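Alkylpurine DNA glycosylase AlkC (Pseudomonas fluorescens, PDB 5VHV) probably hydrolyses the N-glycosidic bond of alkylated purines in DNA for base excision repair, acting without flipping the damaged nucleotide out of the helix. Local coordinates at residues A[42-45]-A[46-50]; A[81-84]-A[85-88]; A[129-132]-A[133-137]. All coordinates share one frame; numbering follows the deposited sequence.

How the contacts relate
The three contacts follow one another along the helical part of the chain. Contacts 1 and 2 are neighbours, their centres 13 Å apart, and they touch directly: Val-46 CG2 packs against Phe-83 CE2 at 3.4 Å, while Met-50 SD lies 3.7 Å from Leu-86 O. Contact 1 grips the DNA backbone. Contact 2 supplies Gly-82, Phe-83 and Leu-86 to the pocket of the bound polyether 9B4, which the Met-47 side chain of contact 1 approaches to about 6 Å. Contact 3 stands apart, its centre 24 Å from that of contact 2 and its nearest atom about 14 Å from the nucleic acid, on helix 128-138, touching neither (nearest atoms about 16 and 14 Å away, respectively).

Contact 1. Residues A[42-45]-A[46-50]; sequences AELS and VMQRM. With nucleotides of chain D.
Between the 3-10 turn at Ala-42 and Glu-43 and helix 46-60, Ser-45 takes the N-cap position, and its carbonyl oxygen receives Arg-49 N at 2.9 Å in the first turn of the helix. The side chain of Gln-48 folds back on this cap. Its OE1 accepts Ser-45 N at 2.8 Å in an almost straight bond, 176° at the hydrogen, although the donor is tilted from the plane of the amide. The return bond, Gln-48 N to Ser-45 OG, is weak at 3.4 Å. With OG set between its own backbone N and carbonyl carbon (chi1 74°), the hydroxyl faces the helix start and also donates to OP1 of DG8 of chain D over 2.7 Å. Met-47 N reaches the same phosphate oxygen at 3.1 Å, so one hydroxyl and one main-chain N-H share it, and the helix dipole would probably add to their pull.

One residue on, Arg-49 NE donates to Leu-44 O at 2.9 Å. The oxygen lies near the guanidinium plane, whereas NE stands above the carbonyl plane; NH2 adds a weak bond to the same oxygen, and NH1 binds Phe-9 O. Leu-44 CB rests against the Arg-49 chain at CG, 3.5 Å away. A water links Glu-43 O to Gln-48 NE2, holding the far end of that amide. The reciprocal Ser-45 and Gln-48 bonds define a capping box, here at a helix N-terminus that binds a DNA phosphate.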
loop_
_atom_site.group_PDB
_atom_site.type_symbol
_atom_site.label_atom_id
_atom_site.label_comp_id
_atom_site.label_asym_id
_atom_site.label_seq_id
_atom_site.Cartn_x
_atom_site.Cartn_y
_atom_site.Cartn_z
ATOM N N ALA A 42 15.333 9.725 21.292
ATOM C CA ALA A 42 13.928 9.815 21.688
ATOM C C ALA A 42 13.137 10.769 20.798
ATOM O O ALA A 42 11.916 10.613 20.656
ATOM C CB ALA A 42 13.838 10.256 23.155
ATOM N N GLU A 43 13.801 11.754 20.196
ATOM C CA GLU A 43 13.163 12.694 19.280
ATOM C C GLU A 43 13.014 12.142 17.866
ATOM O O GLU A 43 12.398 12.804 17.021
ATOM C CB GLU A 43 13.969 14.002 19.217
ATOM C CG GLU A 43 14.061 14.730 20.547
ATOM C CD GLU A 43 15.239 15.688 20.633
ATOM O OE1 GLU A 43 15.476 16.482 19.690
ATOM O OE2 GLU A 43 15.933 15.635 21.663
ATOM N N LEU A 44 13.568 10.970 17.577
ATOM C CA LEU A 44 13.570 10.461 16.214
ATOM C C LEU A 44 12.386 9.535 15.981
ATOM O O LEU A 44 12.103 8.648 16.796
ATOM C CB LEU A 44 14.867 9.710 15.909
ATOM C CG LEU A 44 16.143 10.556 16.037
ATOM C CD1 LEU A 44 17.349 9.703 15.691
ATOM C CD2 LEU A 44 16.098 11.787 15.146
ATOM N N SER A 45 11.719 9.732 14.853
ATOM C CA SER A 45 10.705 8.805 14.379
ATOM C C SER A 45 11.373 7.544 13.837
ATOM O O SER A 45 12.603 7.459 13.713
ATOM C CB SER A 45 9.867 9.466 13.297
ATOM O OG SER A 45 10.624 9.540 12.088
ATOM N N VAL A 46 10.558 6.548 13.497
ATOM C CA VAL A 46 11.140 5.279 13.066
ATOM C C VAL A 46 11.988 5.456 11.802
ATOM O O VAL A 46 13.093 4.906 11.700
ATOM C CB VAL A 46 10.050 4.205 12.893
ATOM C CG1 VAL A 46 9.136 4.507 11.711
ATOM C CG2 VAL A 46 10.710 2.852 12.706
ATOM N N MET A 47 11.521 6.233 10.827
ATOM C CA MET A 47 12.326 6.367 9.617
ATOM C C MET A 47 13.515 7.317 9.802
ATOM O O MET A 47 14.523 7.163 9.103
ATOM C CB MET A 47 11.467 6.815 8.440
ATOM C CG MET A 47 10.416 5.748 7.987
ATOM S SD MET A 47 11.174 4.170 7.473
ATOM C CE MET A 47 11.509 4.524 5.777
ATOM N N GLN A 48 13.433 8.259 10.744
ATOM C CA GLN A 48 14.611 9.030 11.131
ATOM C C GLN A 48 15.665 8.141 11.785
ATOM O O GLN A 48 16.870 8.332 11.569
ATOM C CB GLN A 48 14.216 10.147 12.086
ATOM C CG GLN A 48 13.491 11.317 11.463
ATOM C CD GLN A 48 13.117 12.342 12.518
ATOM O OE1 GLN A 48 12.338 12.059 13.432
ATOM N NE2 GLN A 48 13.698 13.536 12.426
ATOM N N ARG A 49 15.230 7.171 12.603
ATOM C CA ARG A 49 16.178 6.268 13.253
ATOM C C ARG A 49 16.838 5.360 12.231
ATOM O O ARG A 49 18.046 5.113 12.296
ATOM C CB ARG A 49 15.470 5.419 14.333
ATOM C CG ARG A 49 14.922 6.248 15.497
ATOM C CD ARG A 49 14.174 5.414 16.528
ATOM N NE ARG A 49 13.565 6.282 17.532
ATOM C CZ ARG A 49 13.362 5.963 18.803
ATOM N NH1 ARG A 49 13.701 4.772 19.276
ATOM N NH2 ARG A 49 12.784 6.834 19.601
ATOM N N MET A 50 16.051 4.850 11.285
ATOM C CA MET A 50 16.587 4.018 10.218
ATOM C C MET A 50 17.678 4.759 9.457
ATOM O O MET A 50 18.786 4.235 9.258
ATOM C CB MET A 50 15.448 3.605 9.275
ATOM C CG MET A 50 15.865 2.682 8.140
ATOM S SD MET A 50 16.563 3.542 6.741
ATOM C CE MET A 50 15.130 4.315 5.998
ATOM P P DG D 8 7.665 8.381 10.540
ATOM O OP1 DG D 8 9.103 8.087 10.386
ATOM O OP2 DG D 8 7.174 9.413 11.482
ATOM O "O5'" DG D 8 7.021 8.767 9.134
ATOM C "C5'" DG D 8 7.225 7.916 8.039
ATOM C "C4'" DG D 8 6.362 8.350 6.887
ATOM O "O4'" DG D 8 4.974 8.154 7.230
ATOM C "C3'" DG D 8 6.500 9.841 6.520
ATOM O "O3'" DG D 8 6.982 9.935 5.225
ATOM C "C2'" DG D 8 5.083 10.397 6.684
ATOM C "C1'" DG D 8 4.235 9.150 6.571
ATOM N N9 DG D 8 2.912 9.244 7.165
ATOM C C8 DG D 8 2.581 9.560 8.476
ATOM N N7 DG D 8 1.294 9.555 8.698
ATOM C C5 DG D 8 0.739 9.229 7.444
ATOM C C6 DG D 8 -0.612 9.082 7.058
ATOM O O6 DG D 8 -1.631 9.226 7.750
ATOM N N1 DG D 8 -0.725 8.756 5.703
ATOM C C2 DG D 8 0.334 8.585 4.847
ATOM N N2 DG D 8 0.036 8.257 3.599
ATOM N N3 DG D 8 1.609 8.721 5.200
ATOM C C4 DG D 8 1.726 9.036 6.509
ATOM P P DT D 7 5.101 5.130 15.615
ATOM O OP1 DT D 7 6.477 4.791 15.987
ATOM O OP2 DT D 7 4.390 6.179 16.410
ATOM O "O5'" DT D 7 4.929 5.519 14.113
ATOM C "C5'" DT D 7 5.595 4.764 13.143
ATOM C "C4'" DT D 7 5.411 5.378 11.781
ATOM O "O4'" DT D 7 4.022 5.274 11.390
ATOM C "C3'" DT D 7 5.775 6.867 11.663
ATOM O "O3'" DT D 7 6.981 6.972 10.886
ATOM C "C2'" DT D 7 4.533 7.510 10.987
ATOM C "C1'" DT D 7 3.737 6.306 10.485
ATOM N N1 DT D 7 2.288 6.490 10.452
ATOM C C2 DT D 7 1.603 6.271 9.275
ATOM O O2 DT D 7 2.145 5.939 8.225
ATOM N N3 DT D 7 0.241 6.408 9.369
ATOM C C4 DT D 7 -0.480 6.765 10.482
ATOM O O4 DT D 7 -1.699 6.894 10.455
ATOM C C5 DT D 7 0.296 6.975 11.684
ATOM C C7 DT D 7 -0.386 7.361 12.961
ATOM C C6 DT D 7 1.630 6.828 11.614
HETATM O O HOH W 1 13.037 15.092 14.815
#

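Contact 2. Residues A[81-84]-A[85-88]; sequences SGFV and SLFL. With 9B4 ((2R,5R,13R,16R)-9-(hydroxymethyl)-9-{[(2R)-2-hydroxypropoxy]methyl}-5,13-dimethyl-4,7,11,14-tetraoxaheptadecane-2,16-diol), chain L.
Leu-86 places CD1 over one face of the Phe-83 ring, 4.0 Å from its centroid and 18° off the ring normal, a CH-pi contact displaced toward the ring's rim. Both residues border the bound polyether 9B4. The other branch of the leucine, CD2, lies 3.8 Å from C15 of the ligand, a methyl that Gly-82 O also adjoins, and Phe-83 CB lies 3.9 Å from its hydroxyl oxygen O28. The edge of the phenyl ring, rather than a face, is turned to O14, a terminal hydroxyl oxygen.

Behind this first shell, a 3-10 turn sets the spacing of the two side chains: Leu-86 N donates three residues back to Phe-83 O at 3.1 Å, from well above the carbonyl plane, and Phe-87 N likewise to Val-84 O. Just before it, Ser-81 O is gripped twice: Ser-85 OG gives it a short bond of 2.7 Å, and Ser-85 N a longer one of 3.2 Å, the two arriving from opposite faces of the carbonyl plane. This pairing is possible because the hydroxyl stands beside its own backbone N (chi1 -59°). Ser-81 OG accepts Val-84 N at 3.0 Å in a nearly straight bond, which makes an ST motif.

Farther from the ligand, Val-84 CG1 meets the edge of the Phe-87 ring at CE2, 4.0 Å away, the two side chains lying side by side. Ile-17 of helix 11-24 touches both of them, and Val-53 and Leu-57 of helix 46-60 also pack on Phe-87. The two serines and several peptide groups thus bond to one another within the turn, while this stretch offers 9B4 mainly the phenyl ring and leucine methyls, with no hydrogen bond, consistent with van der Waals contact here.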
loop_
_atom_site.group_PDB
_atom_site.type_symbol
_atom_site.label_atom_id
_atom_site.label_comp_id
_atom_site.label_asym_id
_atom_site.label_seq_id
_atom_site.Cartn_x
_atom_site.Cartn_y
_atom_site.Cartn_z
ATOM N N SER A 81 16.193 -8.526 12.093
ATOM C CA SER A 81 14.950 -7.863 11.698
ATOM C C SER A 81 15.007 -7.404 10.247
ATOM O O SER A 81 15.950 -6.719 9.846
ATOM C CB SER A 81 14.674 -6.660 12.600
ATOM O OG SER A 81 13.687 -5.822 12.009
ATOM N N GLY A 82 13.969 -7.744 9.481
ATOM C CA GLY A 82 13.878 -7.281 8.107
ATOM C C GLY A 82 13.597 -5.788 7.998
ATOM O O GLY A 82 14.122 -5.109 7.115
ATOM N N PHE A 83 12.782 -5.257 8.907
ATOM C CA PHE A 83 12.528 -3.819 8.920
ATOM C C PHE A 83 13.792 -3.048 9.286
ATOM O O PHE A 83 14.122 -2.043 8.647
ATOM C CB PHE A 83 11.397 -3.515 9.900
ATOM C CG PHE A 83 10.975 -2.088 9.884
ATOM C CD1 PHE A 83 9.995 -1.656 9.012
ATOM C CD2 PHE A 83 11.590 -1.162 10.707
ATOM C CE1 PHE A 83 9.619 -0.310 8.980
ATOM C CE2 PHE A 83 11.216 0.171 10.680
ATOM C CZ PHE A 83 10.225 0.591 9.813
ATOM N N VAL A 84 14.535 -3.516 10.290
ATOM C CA VAL A 84 15.790 -2.856 10.648
ATOM C C VAL A 84 16.741 -2.829 9.456
ATOM O O VAL A 84 17.480 -1.858 9.255
ATOM C CB VAL A 84 16.427 -3.540 11.869
ATOM C CG1 VAL A 84 17.896 -3.122 12.041
ATOM C CG2 VAL A 84 15.639 -3.186 13.115
ATOM N N SER A 85 16.726 -3.884 8.638
ATOM C CA SER A 85 17.629 -3.993 7.501
ATOM C C SER A 85 17.393 -2.931 6.433
ATOM O O SER A 85 18.215 -2.811 5.514
ATOM C CB SER A 85 17.509 -5.387 6.885
ATOM O OG SER A 85 17.826 -6.368 7.881
ATOM N N LEU A 86 16.317 -2.150 6.524
ATOM C CA LEU A 86 16.138 -1.018 5.610
ATOM C C LEU A 86 17.316 -0.045 5.618
ATOM O O LEU A 86 17.502 0.676 4.628
ATOM C CB LEU A 86 14.865 -0.234 5.951
ATOM C CG LEU A 86 13.531 -0.929 5.722
ATOM C CD1 LEU A 86 12.378 -0.138 6.351
ATOM C CD2 LEU A 86 13.287 -1.146 4.256
ATOM N N PHE A 87 18.121 0.011 6.687
ATOM C CA PHE A 87 19.224 0.967 6.652
ATOM C C PHE A 87 20.298 0.563 5.655
ATOM O O PHE A 87 21.058 1.424 5.201
ATOM C CB PHE A 87 19.825 1.208 8.044
ATOM C CG PHE A 87 20.711 0.096 8.576
ATOM C CD1 PHE A 87 22.023 -0.037 8.142
ATOM C CD2 PHE A 87 20.244 -0.760 9.556
ATOM C CE1 PHE A 87 22.838 -1.047 8.639
ATOM C CE2 PHE A 87 21.043 -1.763 10.072
ATOM C CZ PHE A 87 22.357 -1.913 9.614
ATOM N N LEU A 88 20.334 -0.702 5.236
ATOM C CA LEU A 88 21.347 -1.107 4.265
ATOM C C LEU A 88 21.071 -0.498 2.898
ATOM O O LEU A 88 21.956 0.173 2.351
ATOM C CB LEU A 88 21.439 -2.636 4.218
ATOM C CG LEU A 88 21.852 -3.264 5.543
ATOM C CD1 LEU A 88 21.520 -4.760 5.508
ATOM C CD2 LEU A 88 23.329 -3.007 5.771
HETATM C C01 9B4 L . 1.244 2.734 10.248
HETATM C C02 9B4 L . 1.602 1.532 9.374
HETATM C C03 9B4 L . 2.790 0.815 9.984
HETATM C C05 9B4 L . 4.367 -0.842 9.675
HETATM C C06 9B4 L . 4.540 -2.297 9.251
HETATM C C07 9B4 L . 4.430 -2.428 7.737
HETATM C C09 9B4 L . 5.337 -1.725 5.703
HETATM C C10 9B4 L . 6.716 -1.656 5.042
HETATM C C12 9B4 L . 8.829 -2.750 4.980
HETATM C C13 9B4 L . 9.467 -4.134 5.137
HETATM C C15 9B4 L . 10.990 -4.009 5.115
HETATM C C16 9B4 L . 7.364 -0.352 5.486
HETATM C C17 9B4 L . 3.457 -3.204 9.852
HETATM C C23 9B4 L . 5.962 -2.658 9.695
HETATM C C25 9B4 L . 6.535 -4.481 10.969
HETATM C C26 9B4 L . 7.393 -5.738 10.958
HETATM C C27 9B4 L . 7.854 -6.111 9.545
HETATM C C34 9B4 L . 1.081 1.576 7.055
HETATM C C35 9B4 L . 1.860 1.013 5.878
HETATM C C37 9B4 L . 0.957 1.090 4.646
HETATM O O04 9B4 L . 3.175 -0.285 9.191
HETATM O O08 9B4 L . 5.449 -1.714 7.105
HETATM O O11 9B4 L . 7.497 -2.759 5.428
HETATM O O14 9B4 L . 9.084 -4.703 6.357
HETATM O O18 9B4 L . 3.308 -3.063 11.244
HETATM O O24 9B4 L . 6.214 -4.025 9.673
HETATM O O28 9B4 L . 8.500 -5.443 11.759
HETATM O O33 9B4 L . 1.964 1.925 8.084
HETATM O O36 9B4 L . 3.035 1.759 5.698
#

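Contact 3. Residues A[129-132]-A[133-137]; sequences QRTL and AVMQA
Gln-136 lies one helical turn beyond Leu-132 and donates its backbone N to Leu-132 O at 2.9 Å. Its side chain then climbs back along that residue. CB starts 3.6 Å from Leu-132 O, and CG moves closer to the same oxygen, at 3.3 Å. CG can lie there because it is set beside the backbone N, opposite the carbonyl carbon (chi1 -69°). From CG the chain is extended: CD passes 4.0 Å from Leu-132 CG, while OE1 stays 3.8 Å from Leu-132 O. At the tip, NE2 comes to 3.8 Å from Leu-132 CG, with both methyl branches only slightly farther off. The amide therefore crosses the leucine obliquely and lies against its branch point, a van der Waals contact.

The ladder of main-chain bonds is regular alpha-helical, as Met-135 N to Thr-131 O at 2.9 Å and Ala-133 N to Gln-129 O at 3.2 Å bear out. Thr-131 OG1 is bonded to Asp-127 O, in the residue just before the helix.

Three other helices pack against helix 128-138, whose Ala-133 and Ala-137 are exposed. Leu-132 and Gln-136 pack on Ile-177 of helix 175-181, Thr-131, and Met-135 in the conformer described, on Ile-120 and Leu-124 of helix 119-126, and Val-134 on Met-104 of helix 100-110, which places this turn between its neighbours in the stacked helical array.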
loop_
_atom_site.group_PDB
_atom_site.type_symbol
_atom_site.label_atom_id
_atom_site.label_comp_id
_atom_site.label_asym_id
_atom_site.label_seq_id
_atom_site.Cartn_x
_atom_site.Cartn_y
_atom_site.Cartn_z
ATOM N N GLN A 129 16.163 7.410 -16.256
ATOM C CA GLN A 129 16.227 6.473 -17.386
ATOM C C GLN A 129 17.195 5.332 -17.088
ATOM O O GLN A 129 16.896 4.160 -17.375
ATOM C CB GLN A 129 16.618 7.220 -18.675
ATOM C CG GLN A 129 16.151 6.569 -19.968
ATOM C CD GLN A 129 14.614 6.545 -20.113
ATOM O OE1 GLN A 129 13.946 7.569 -19.980
ATOM N NE2 GLN A 129 14.074 5.376 -20.359
ATOM N N ARG A 130 18.348 5.653 -16.481
ATOM C CA ARG A 130 19.334 4.624 -16.162
ATOM C C ARG A 130 18.752 3.596 -15.204
ATOM O O ARG A 130 18.971 2.387 -15.361
ATOM C CB ARG A 130 20.582 5.259 -15.556
ATOM C CG ARG A 130 21.860 4.480 -15.845
ATOM C CD ARG A 130 23.079 5.117 -15.175
ATOM N NE ARG A 130 24.306 4.433 -15.580
ATOM C CZ ARG A 130 25.528 4.756 -15.158
ATOM N NH1 ARG A 130 25.710 5.772 -14.305
ATOM N NH2 ARG A 130 26.569 4.045 -15.574
ATOM N N THR A 131 18.011 4.064 -14.201
ATOM C CA THR A 131 17.462 3.185 -13.175
ATOM C C THR A 131 16.266 2.403 -13.711
ATOM O O THR A 131 16.093 1.218 -13.392
ATOM C CB THR A 131 17.074 4.014 -11.942
ATOM O OG1 THR A 131 18.199 4.808 -11.515
ATOM C CG2 THR A 131 16.643 3.132 -10.794
ATOM N N LEU A 132 15.452 3.044 -14.557
ATOM C CA LEU A 132 14.336 2.339 -15.178
ATOM C C LEU A 132 14.820 1.101 -15.927
ATOM O O LEU A 132 14.201 0.028 -15.842
ATOM C CB LEU A 132 13.569 3.275 -16.125
ATOM C CG LEU A 132 12.422 2.623 -16.919
ATOM C CD1 LEU A 132 11.303 2.143 -16.000
ATOM C CD2 LEU A 132 11.861 3.609 -17.919
ATOM N N ALA A 133 15.941 1.218 -16.643
ATOM C CA ALA A 133 16.453 0.074 -17.398
ATOM C C ALA A 133 16.802 -1.078 -16.467
ATOM O O ALA A 133 16.540 -2.250 -16.773
ATOM C CB ALA A 133 17.679 0.481 -18.216
ATOM N N VAL A 134 17.367 -0.756 -15.309
ATOM C CA VAL A 134 17.689 -1.781 -14.321
ATOM C C VAL A 134 16.427 -2.444 -13.813
ATOM O O VAL A 134 16.349 -3.677 -13.696
ATOM C CB VAL A 134 18.491 -1.151 -13.174
ATOM C CG1 VAL A 134 18.621 -2.128 -12.006
ATOM C CG2 VAL A 134 19.832 -0.697 -13.700
ATOM N N MET A 135 15.413 -1.633 -13.500
ATOM C CA MET A 135 14.193 -2.207 -12.964
ATOM C C MET A 135 13.464 -3.050 -14.006
ATOM O O MET A 135 12.803 -4.032 -13.649
ATOM C CB MET A 135 13.328 -1.087 -12.412
ATOM C CG MET A 135 14.010 -0.404 -11.220
ATOM S SD MET A 135 13.102 0.973 -10.560
ATOM C CE MET A 135 12.002 0.126 -9.416
ATOM N N GLN A 136 13.585 -2.713 -15.287
ATOM C CA GLN A 136 13.052 -3.584 -16.323
ATOM C C GLN A 136 13.743 -4.938 -16.309
ATOM O O GLN A 136 13.087 -5.978 -16.437
ATOM C CB GLN A 136 13.187 -2.898 -17.685
ATOM C CG GLN A 136 12.243 -1.707 -17.796
ATOM C CD GLN A 136 12.534 -0.848 -18.992
ATOM O OE1 GLN A 136 13.649 -0.860 -19.530
ATOM N NE2 GLN A 136 11.535 -0.089 -19.424
ATOM N N ALA A 137 15.063 -4.962 -16.136
ATOM C CA ALA A 137 15.734 -6.251 -16.010
ATOM C C ALA A 137 15.257 -6.979 -14.753
ATOM O O ALA A 137 14.989 -8.188 -14.785
ATOM C CB ALA A 137 17.252 -6.065 -15.993
#